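Local structure of AGR_C_1268p (Agrobacterium tumefaciens str. C58, 2GHS) at residues G61-F66 and L76-G81; T55-S60 and L95-D100; R41-T46 and T309-I314. The protein probably hydrolyses sugar lactones as a metal-dependent gluconolactonase of the SMP-30/regucalcin family, binding one divalent cation per subunit. All blocks are in the same frame, centred on the assembly; numbering follows the deposited sequence.

Contact 1: residues G61-F66 and L76-G81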
loop_
_atom_site.group_PDB
_atom_site.type_symbol
_atom_site.label_atom_id
_atom_site.label_comp_id
_atom_site.label_asym_id
_atom_site.label_seq_id
_atom_site.Cartn_x
_atom_site.Cartn_y
_atom_site.Cartn_z
ATOM N N GLY A 61 11.700 11.846 8.917
ATOM C CA GLY A 61 10.661 11.545 9.905
ATOM C C GLY A 61 9.293 11.914 9.388
ATOM O O GLY A 61 8.448 12.419 10.124
ATOM N N THR A 62 9.063 11.601 8.123
ATOM C CA THR A 62 7.847 12.029 7.405
ATOM C C THR A 62 7.062 10.824 6.802
ATOM O O THR A 62 7.642 9.967 6.142
ATOM C CB THR A 62 8.211 13.019 6.277
ATOM O OG1 THR A 62 8.887 14.152 6.837
ATOM C CG2 THR A 62 6.983 13.510 5.571
ATOM N N ALA A 63 5.777 10.750 7.111
ATOM C CA ALA A 63 4.875 9.805 6.487
ATOM C C ALA A 63 4.261 10.449 5.258
ATOM O O ALA A 63 3.899 11.617 5.259
ATOM C CB ALA A 63 3.787 9.392 7.493
ATOM N N TRP A 64 4.118 9.647 4.219
ATOM C CA TRP A 64 3.530 10.054 2.969
ATOM C C TRP A 64 2.388 9.087 2.627
ATOM O O TRP A 64 2.469 7.882 2.920
ATOM C CB TRP A 64 4.586 9.989 1.871
ATOM C CG TRP A 64 5.755 10.913 2.042
ATOM C CD1 TRP A 64 6.903 10.647 2.707
ATOM C CD2 TRP A 64 5.904 12.213 1.473
ATOM N NE1 TRP A 64 7.755 11.728 2.613
ATOM C CE2 TRP A 64 7.153 12.693 1.842
ATOM C CE3 TRP A 64 5.092 13.014 0.661
ATOM C CZ2 TRP A 64 7.612 13.958 1.447
ATOM C CZ3 TRP A 64 5.554 14.278 0.266
ATOM C CH2 TRP A 64 6.804 14.724 0.666
ATOM N N TRP A 65 1.321 9.600 2.012
ATOM C CA TRP A 65 0.276 8.724 1.449
ATOM C C TRP A 65 -0.474 9.469 0.366
ATOM O O TRP A 65 -0.227 10.671 0.142
ATOM C CB TRP A 65 -0.687 8.199 2.527
ATOM C CG TRP A 65 -1.499 9.213 3.224
ATOM C CD1 TRP A 65 -2.734 9.679 2.852
ATOM C CD2 TRP A 65 -1.172 9.867 4.447
ATOM N NE1 TRP A 65 -3.176 10.595 3.772
ATOM C CE2 TRP A 65 -2.236 10.721 4.764
ATOM C CE3 TRP A 65 -0.063 9.812 5.306
ATOM C CZ2 TRP A 65 -2.229 11.534 5.884
ATOM C CZ3 TRP A 65 -0.063 10.616 6.445
ATOM C CH2 TRP A 65 -1.140 11.470 6.706
ATOM N N PHE A 66 -1.376 8.768 -0.321
ATOM C CA PHE A 66 -2.147 9.387 -1.351
ATOM C C PHE A 66 -3.632 9.444 -1.035
ATOM O O PHE A 66 -4.160 8.628 -0.304
ATOM C CB PHE A 66 -1.974 8.618 -2.682
ATOM C CG PHE A 66 -0.583 8.605 -3.202
ATOM C CD1 PHE A 66 0.303 7.599 -2.808
ATOM C CD2 PHE A 66 -0.170 9.553 -4.105
ATOM C CE1 PHE A 66 1.613 7.578 -3.300
ATOM C CE2 PHE A 66 1.121 9.561 -4.590
ATOM C CZ PHE A 66 2.020 8.578 -4.181
ATOM N N LEU A 76 3.058 14.192 6.182
ATOM C CA LEU A 76 2.892 14.428 7.599
ATOM C C LEU A 76 4.219 14.257 8.294
ATOM O O LEU A 76 4.740 13.152 8.385
ATOM C CB LEU A 76 1.882 13.440 8.208
ATOM C CG LEU A 76 1.644 13.591 9.727
ATOM C CD1 LEU A 76 1.075 14.957 10.054
ATOM C CD2 LEU A 76 0.757 12.485 10.267
ATOM N N HIS A 77 4.726 15.345 8.860
ATOM C CA HIS A 77 5.927 15.277 9.693
ATOM C C HIS A 77 5.501 14.805 11.084
ATOM O O HIS A 77 4.795 15.510 11.796
ATOM C CB HIS A 77 6.614 16.656 9.795
ATOM C CG HIS A 77 7.883 16.629 10.582
ATOM N ND1 HIS A 77 7.965 17.082 11.882
ATOM C CD2 HIS A 77 9.098 16.111 10.280
ATOM C CE1 HIS A 77 9.193 16.877 12.330
ATOM N NE2 HIS A 77 9.899 16.291 11.375
ATOM N N LEU A 78 5.948 13.627 11.482
ATOM C CA LEU A 78 5.328 12.964 12.635
ATOM C C LEU A 78 5.477 13.679 13.945
ATOM O O LEU A 78 4.510 13.796 14.730
ATOM C CB LEU A 78 5.883 11.560 12.793
ATOM C CG LEU A 78 5.458 10.543 11.767
ATOM C CD1 LEU A 78 5.926 9.198 12.280
ATOM C CD2 LEU A 78 3.955 10.567 11.559
ATOM N N ALA A 79 6.707 14.100 14.217
ATOM C CA ALA A 79 7.042 14.664 15.514
ATOM C C ALA A 79 6.288 15.938 15.787
ATOM O O ALA A 79 5.905 16.204 16.947
ATOM C CB ALA A 79 8.539 14.911 15.583
ATOM N N SER A 80 6.071 16.726 14.737
ATOM C CA SER A 80 5.453 18.030 14.859
ATOM C C SER A 80 3.967 18.041 14.504
ATOM O O SER A 80 3.239 18.974 14.883
ATOM C CB SER A 80 6.192 18.988 13.940
ATOM O OG SER A 80 5.902 18.698 12.583
ATOM N N GLY A 81 3.529 17.044 13.739
ATOM C CA GLY A 81 2.153 16.993 13.236
ATOM C C GLY A 81 1.884 17.923 12.054
ATOM O O GLY A 81 0.744 18.082 11.650
HETATM O O HOH W 1 9.065 13.154 12.676
#

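Contact 2: residues T55-S60 and L95-D100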
loop_
_atom_site.group_PDB
_atom_site.type_symbol
_atom_site.label_atom_id
_atom_site.label_comp_id
_atom_site.label_asym_id
_atom_site.label_seq_id
_atom_site.Cartn_x
_atom_site.Cartn_y
_atom_site.Cartn_z
ATOM N N THR A 55 3.681 5.394 3.170
ATOM C CA THR A 55 5.061 4.954 3.361
ATOM C C THR A 55 5.764 5.978 4.251
ATOM O O THR A 55 5.208 7.056 4.527
ATOM C CB THR A 55 5.771 4.741 1.974
ATOM O OG1 THR A 55 7.065 4.156 2.166
ATOM C CG2 THR A 55 5.914 6.027 1.217
ATOM N N PHE A 56 6.928 5.626 4.786
ATOM C CA PHE A 56 7.592 6.477 5.752
ATOM C C PHE A 56 9.025 6.712 5.269
ATOM O O PHE A 56 9.700 5.774 4.796
ATOM C CB PHE A 56 7.665 5.788 7.115
ATOM C CG PHE A 56 8.209 6.660 8.229
ATOM C CD1 PHE A 56 7.530 7.780 8.683
ATOM C CD2 PHE A 56 9.365 6.295 8.854
ATOM C CE1 PHE A 56 8.062 8.538 9.707
ATOM C CE2 PHE A 56 9.867 7.037 9.892
ATOM C CZ PHE A 56 9.218 8.145 10.307
ATOM N N ASP A 57 9.455 7.963 5.381
ATOM C CA ASP A 57 10.868 8.380 5.175
ATOM C C ASP A 57 11.565 8.614 6.508
ATOM O O ASP A 57 11.363 9.650 7.133
ATOM C CB ASP A 57 10.907 9.662 4.308
ATOM C CG ASP A 57 12.326 10.092 3.921
ATOM O OD1 ASP A 57 13.313 9.606 4.526
ATOM O OD2 ASP A 57 12.456 10.937 2.989
ATOM N N PRO A 58 12.394 7.664 6.947
ATOM C CA PRO A 58 13.056 7.767 8.229
ATOM C C PRO A 58 14.056 8.930 8.339
ATOM O O PRO A 58 14.268 9.452 9.417
ATOM C CB PRO A 58 13.732 6.399 8.384
ATOM C CG PRO A 58 13.917 5.912 7.048
ATOM C CD PRO A 58 12.773 6.430 6.237
ATOM N N ALA A 59 14.636 9.343 7.213
ATOM C CA ALA A 59 15.611 10.402 7.222
ATOM C C ALA A 59 15.003 11.765 7.561
ATOM O O ALA A 59 15.633 12.557 8.245
ATOM C CB ALA A 59 16.348 10.430 5.893
ATOM N N SER A 60 13.771 12.017 7.123
ATOM C CA SER A 60 13.083 13.255 7.455
ATOM C C SER A 60 12.007 13.091 8.532
ATOM O O SER A 60 11.427 14.095 8.959
ATOM C CB SER A 60 12.425 13.817 6.203
ATOM O OG SER A 60 11.415 12.961 5.779
ATOM N N LEU A 95 4.526 5.395 -3.732
ATOM C CA LEU A 95 5.681 6.278 -3.613
ATOM C C LEU A 95 6.902 5.486 -3.133
ATOM O O LEU A 95 6.791 4.723 -2.177
ATOM C CB LEU A 95 5.394 7.393 -2.592
ATOM C CG LEU A 95 6.369 8.552 -2.408
ATOM C CD1 LEU A 95 6.284 9.535 -3.575
ATOM C CD2 LEU A 95 6.120 9.308 -1.098
ATOM N N ALA A 96 8.057 5.743 -3.750
ATOM C CA ALA A 96 9.313 5.161 -3.315
ATOM C C ALA A 96 10.334 6.261 -3.213
ATOM O O ALA A 96 10.388 7.176 -4.040
ATOM C CB ALA A 96 9.785 4.104 -4.254
ATOM N N LYS A 97 11.169 6.172 -2.188
ATOM C CA LYS A 97 12.283 7.075 -2.075
ATOM C C LYS A 97 13.403 6.624 -3.003
ATOM O O LYS A 97 13.717 5.441 -3.043
ATOM C CB LYS A 97 12.791 7.127 -0.622
ATOM C CG LYS A 97 13.970 8.070 -0.355
ATOM C CD LYS A 97 14.248 8.223 1.147
ATOM C CE LYS A 97 15.355 9.155 1.401
ATOM N NZ LYS A 97 15.592 9.387 2.869
ATOM N N ILE A 98 14.035 7.580 -3.691
ATOM C CA ILE A 98 15.270 7.367 -4.445
ATOM C C ILE A 98 16.483 7.895 -3.673
ATOM O O ILE A 98 17.559 7.225 -3.570
ATOM C CB ILE A 98 15.165 7.969 -5.828
ATOM C CG1 ILE A 98 14.093 7.265 -6.628
ATOM C CG2 ILE A 98 16.525 7.894 -6.559
ATOM C CD1 ILE A 98 13.754 7.935 -7.936
ATOM N N SER A 99 16.328 9.096 -3.143
ATOM C CA SER A 99 17.399 9.755 -2.426
ATOM C C SER A 99 16.773 10.844 -1.557
ATOM O O SER A 99 15.566 11.057 -1.589
ATOM C CB SER A 99 18.379 10.396 -3.409
ATOM O OG SER A 99 17.807 11.572 -3.969
ATOM N N ASP A 100 17.584 11.597 -0.837
ATOM C CA ASP A 100 16.980 12.642 -0.037
ATOM C C ASP A 100 16.364 13.764 -0.903
ATOM O O ASP A 100 15.612 14.562 -0.381
ATOM C CB ASP A 100 17.968 13.225 0.961
ATOM C CG ASP A 100 18.229 12.283 2.161
ATOM O OD1 ASP A 100 17.401 11.381 2.478
ATOM O OD2 ASP A 100 19.280 12.465 2.816
HETATM O O HOH W 2 8.137 3.158 -0.379
HETATM O O HOH W 3 14.580 12.479 2.854
#

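Contact 3: residues R41-T46 and T309-I314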
loop_
_atom_site.group_PDB
_atom_site.type_symbol
_atom_site.label_atom_id
_atom_site.label_comp_id
_atom_site.label_asym_id
_atom_site.label_seq_id
_atom_site.Cartn_x
_atom_site.Cartn_y
_atom_site.Cartn_z
ATOM N N ARG A 41 -4.313 6.205 18.062
ATOM C CA ARG A 41 -4.634 7.599 17.888
ATOM C C ARG A 41 -4.841 7.949 16.440
ATOM O O ARG A 41 -4.493 7.153 15.546
ATOM C CB ARG A 41 -3.520 8.434 18.461
ATOM C CG ARG A 41 -2.205 8.314 17.803
ATOM C CD ARG A 41 -1.226 9.161 18.623
ATOM N NE ARG A 41 0.161 8.955 18.225
ATOM C CZ ARG A 41 0.986 9.894 17.758
ATOM N NH1 ARG A 41 0.602 11.165 17.628
ATOM N NH2 ARG A 41 2.225 9.551 17.420
ATOM N N VAL A 42 -5.471 9.104 16.242
ATOM C CA VAL A 42 -5.654 9.709 14.923
ATOM C C VAL A 42 -4.425 10.514 14.586
ATOM O O VAL A 42 -4.100 11.447 15.276
ATOM C CB VAL A 42 -6.925 10.588 14.850
ATOM C CG1 VAL A 42 -7.090 11.234 13.480
ATOM C CG2 VAL A 42 -8.164 9.766 15.215
ATOM N N LEU A 43 -3.783 10.167 13.476
ATOM C CA LEU A 43 -2.619 10.902 12.973
ATOM C C LEU A 43 -3.005 12.098 12.131
ATOM O O LEU A 43 -2.276 13.107 12.132
ATOM C CB LEU A 43 -1.713 10.000 12.157
ATOM C CG LEU A 43 -0.968 8.915 12.913
ATOM C CD1 LEU A 43 -0.148 8.075 11.962
ATOM C CD2 LEU A 43 -0.111 9.526 13.989
ATOM N N ASP A 44 -4.098 11.986 11.402
ATOM C CA ASP A 44 -4.591 13.069 10.581
ATOM C C ASP A 44 -6.112 13.013 10.602
ATOM O O ASP A 44 -6.708 12.009 10.236
ATOM C CB ASP A 44 -4.021 12.951 9.145
ATOM C CG ASP A 44 -4.506 14.055 8.204
ATOM O OD1 ASP A 44 -4.962 15.117 8.662
ATOM O OD2 ASP A 44 -4.450 13.856 6.981
ATOM N N GLU A 45 -6.709 14.115 11.030
ATOM C CA GLU A 45 -8.155 14.263 11.112
ATOM C C GLU A 45 -8.833 14.567 9.783
ATOM O O GLU A 45 -10.055 14.533 9.700
ATOM C CB GLU A 45 -8.495 15.337 12.140
ATOM C CG GLU A 45 -7.977 15.048 13.562
ATOM C CD GLU A 45 -8.855 14.104 14.407
ATOM O OE1 GLU A 45 -9.913 13.658 13.899
ATOM O OE2 GLU A 45 -8.473 13.821 15.588
ATOM N N THR A 46 -8.068 14.830 8.727
ATOM C CA THR A 46 -8.649 15.054 7.407
ATOM C C THR A 46 -9.102 13.737 6.840
ATOM O O THR A 46 -8.302 12.828 6.749
ATOM C CB THR A 46 -7.598 15.600 6.429
ATOM O OG1 THR A 46 -6.908 16.681 7.040
ATOM C CG2 THR A 46 -8.219 16.058 5.131
ATOM N N THR A 309 -6.701 8.721 9.057
ATOM C CA THR A 309 -5.443 7.991 9.085
ATOM C C THR A 309 -5.075 7.825 10.551
ATOM O O THR A 309 -5.058 8.806 11.330
ATOM C CB THR A 309 -4.372 8.777 8.297
ATOM O OG1 THR A 309 -4.816 8.960 6.933
ATOM C CG2 THR A 309 -3.045 8.105 8.295
ATOM N N PHE A 310 -4.829 6.584 10.934
ATOM C CA PHE A 310 -4.642 6.185 12.327
ATOM C C PHE A 310 -3.255 5.619 12.618
ATOM O O PHE A 310 -2.528 5.269 11.722
ATOM C CB PHE A 310 -5.655 5.103 12.693
ATOM C CG PHE A 310 -7.064 5.443 12.328
ATOM C CD1 PHE A 310 -7.855 6.251 13.155
ATOM C CD2 PHE A 310 -7.637 4.959 11.135
ATOM C CE1 PHE A 310 -9.167 6.616 12.762
ATOM C CE2 PHE A 310 -8.955 5.302 10.773
ATOM C CZ PHE A 310 -9.698 6.143 11.556
ATOM N N GLU A 311 -2.919 5.536 13.883
ATOM C CA GLU A 311 -1.796 4.719 14.370
ATOM C C GLU A 311 -2.334 3.741 15.398
ATOM O O GLU A 311 -3.065 4.127 16.320
ATOM C CB GLU A 311 -0.756 5.630 15.012
ATOM C CG GLU A 311 0.520 4.992 15.455
ATOM C CD GLU A 311 1.352 5.997 16.225
ATOM O OE1 GLU A 311 2.019 6.830 15.614
ATOM O OE2 GLU A 311 1.314 6.007 17.471
ATOM N N LEU A 312 -1.936 2.478 15.318
ATOM C CA LEU A 312 -2.390 1.499 16.311
ATOM C C LEU A 312 -1.715 1.747 17.672
ATOM O O LEU A 312 -0.648 2.394 17.724
ATOM C CB LEU A 312 -2.049 0.083 15.839
ATOM C CG LEU A 312 -2.726 -0.457 14.578
ATOM C CD1 LEU A 312 -2.443 -1.950 14.425
ATOM C CD2 LEU A 312 -4.212 -0.231 14.646
ATOM N N GLY A 313 -2.294 1.217 18.749
ATOM C CA GLY A 313 -1.713 1.363 20.069
ATOM C C GLY A 313 -0.596 0.390 20.385
ATOM O O GLY A 313 0.087 0.521 21.395
ATOM N N ILE A 314 -0.412 -0.594 19.511
ATOM C CA ILE A 314 0.531 -1.703 19.764
ATOM C C ILE A 314 1.845 -1.519 19.043
ATOM O O ILE A 314 1.976 -0.832 18.030
ATOM C CB ILE A 314 -0.079 -3.081 19.382
ATOM C CG1 ILE A 314 -0.451 -3.100 17.890
ATOM C CG2 ILE A 314 -1.281 -3.412 20.277
ATOM C CD1 ILE A 314 0.197 -4.154 17.156
HETATM O O HOH W 4 -5.976 11.424 6.592
#

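Contact 1: residues G61-F66 and L76-G81
Trp65 reaches back along its own strand to meet Leu76 on the neighbouring one. Its ring carbons CZ3 and CH2 both come against Leu76 CB, with CZ3 at 3.9 Å from it. The Trp65 CG sits between the backbone N and the carbonyl carbon (chi1 64°), which swings the indole toward Leu76. The same indole stacks with the ring of His74.

Leu76 is also held by its backbone. It forms an antiparallel hydrogen-bonded pair with Ala63, and Leu76 N and Ala63 O are 2.9 Å apart. The return bond, Ala63 N to Leu76 O, has the same length but is more bent, at 152°. Beyond Ala63, the non-hydrogen-bonded pair of Thr62 and His77 brings the CA atoms to 4.4 Å. These strands are the two middle ones of a four-stranded antiparallel blade in a beta-propeller, and they form a hairpin. Gly61 and Thr62 both face Asp57 on the other neighbour, a G1 beta bulge; the positive phi of Gly61 suits glycine.

Thr62 CG2 stands anti to the backbone N. It meets Leu76 O at 3.6 Å and also lies over one face of the Trp64 ring, toward its rim. Thr62 OG1 approaches the edge of the His77 imidazole near CD2, but its hydrogen-bond partner is Ser60 OG.

On the far side of the imidazole, His77 ND1 and Ser80 OG share a 2.7 Å hydrogen bond, which helps fix the ring's rotation. Gly61 O takes two donors. Leu78 N reaches it at 3.1 Å in a nearly straight bond (173°), and a water gives it the second. That water also accepts from Ala79 N, so it ties the bulge to the turn after His77.

Contact 2: residues T55-S60 and L95-D100
Lys97 NZ bridges two carboxylates, Asp57 across the contact and Asp100 on its own segment. It lies 2.8 Å from Asp57 OD1 and donates to it on the syn side, 29° out of the carboxylate plane. The second bond, from Lys97 NZ to Asp100 OD1, is 2.7 Å long and runs nearly along the C-O axis. The lysine chain is extended from CA to NZ, which carries the ammonium across to the neighbouring strand. Asp57 CG, anti to the backbone N (chi1 -174°), sends the carboxylate toward strand 92-99, where the lysine chain crosses it at about a right angle.

The segments belong to strands 51-57 and 92-99, the first strands of consecutive four-stranded blades of the beta-propeller. Their touching parts, 55-59 and 95-100, run almost parallel, 3° apart, but no backbone bond joins them. Thr55 CA and Leu95 CA are 7.1 Å from each other, so side chains and water make the contact.

Near the surface, a water gives hydrogen bonds to Asp57 OD2 and Asp100 OD1 and so links the two acids again. Their OD1 atoms are 4.9 Å apart, and the lysine between them probably offsets their like charges. Asp57 OD1 also accepts a weak bond from Ala59 N. Ala59 CB packs against the ammonium end, 3.3 Å from Lys97 NZ.

At the other end, Thr55 CG2 rests 3.7 Å from Leu95 O. Thr55 OG1 turns to another water that donates to Leu95 O, at 2.7 Å between the water oxygen and Leu95 O.

Contact 3: residues R41-T46 and T309-I314
This is an antiparallel strand pairing between distant parts of the chain. It adds strand 41-44, from near the N terminus, to the edge of a blade whose other strands come from late in the chain, as in the Velcro closure of beta-propellers. Arg41 and Glu311 form a hydrogen-bonded pair, and Glu311 N meets Arg41 O at 2.8 Å. Val42 then pairs with Phe310 without backbone bonds.

A beta bulge shifts the register by one residue before Asp44. Thr309 O therefore faces two donors: Leu43 N at 2.8 Å and, more weakly, Asp44 N.

Val42 and Phe310 lie side by side on one face, with Val42 CG2 4.1 Å from Phe310 CD1. Leu43 CG and both its methyl groups pack on Glu311 CB. Leu43 CD2 also sits 3.9 Å above the plane of the Arg41 guanidinium, over the centre.

With chi1 at 64°, Arg41 CG is tucked over its own backbone, and the extended chain runs out beside Glu311. Arg41 NE and Glu311 OE2 are 3.3 Å apart, with a weak second bond from Arg41 NH2 to Glu311 OE1. The guanidinium and carboxylate planes are 82° apart, so this salt bridge is not the flat, two-pronged kind.

Asp44 OD1 accepts from Thr46 N, an Asx turn, and from Thr46 OG1, both from the same face of the carboxylate. Asp44 OD2 takes a hydrogen bond from a water, which in turn accepts from Thr309 OG1; the same carboxylate oxygen forms a salt bridge with Lys83. With so many donors around it, the buried Asp44 carboxylate is probably kept ionised.

How the contacts relate
Contact 1 lies between the other two, its centre about 11 Å from that of contact 2 and about 12 Å from that of contact 3. Contacts 1 and 2 meet in one sheet, where strands 51-57 and 62-67 are neighbours: Trp64 O and Thr55 N, 2.8 Å apart, probably bond across them. Contact 1 meets contact 3 by packing between blades, with Trp65 CZ2 3.4 Å from Asp44 OD2. Contacts 2 and 3 do not touch; their nearest atoms are about 8 Å apart. The loop closed by contact 3 encloses the other two. Trp65 comes nearest the predicted metal ligand Glu52, about 7 Å between side chains, against about 10 Å for both Thr55 and Thr309.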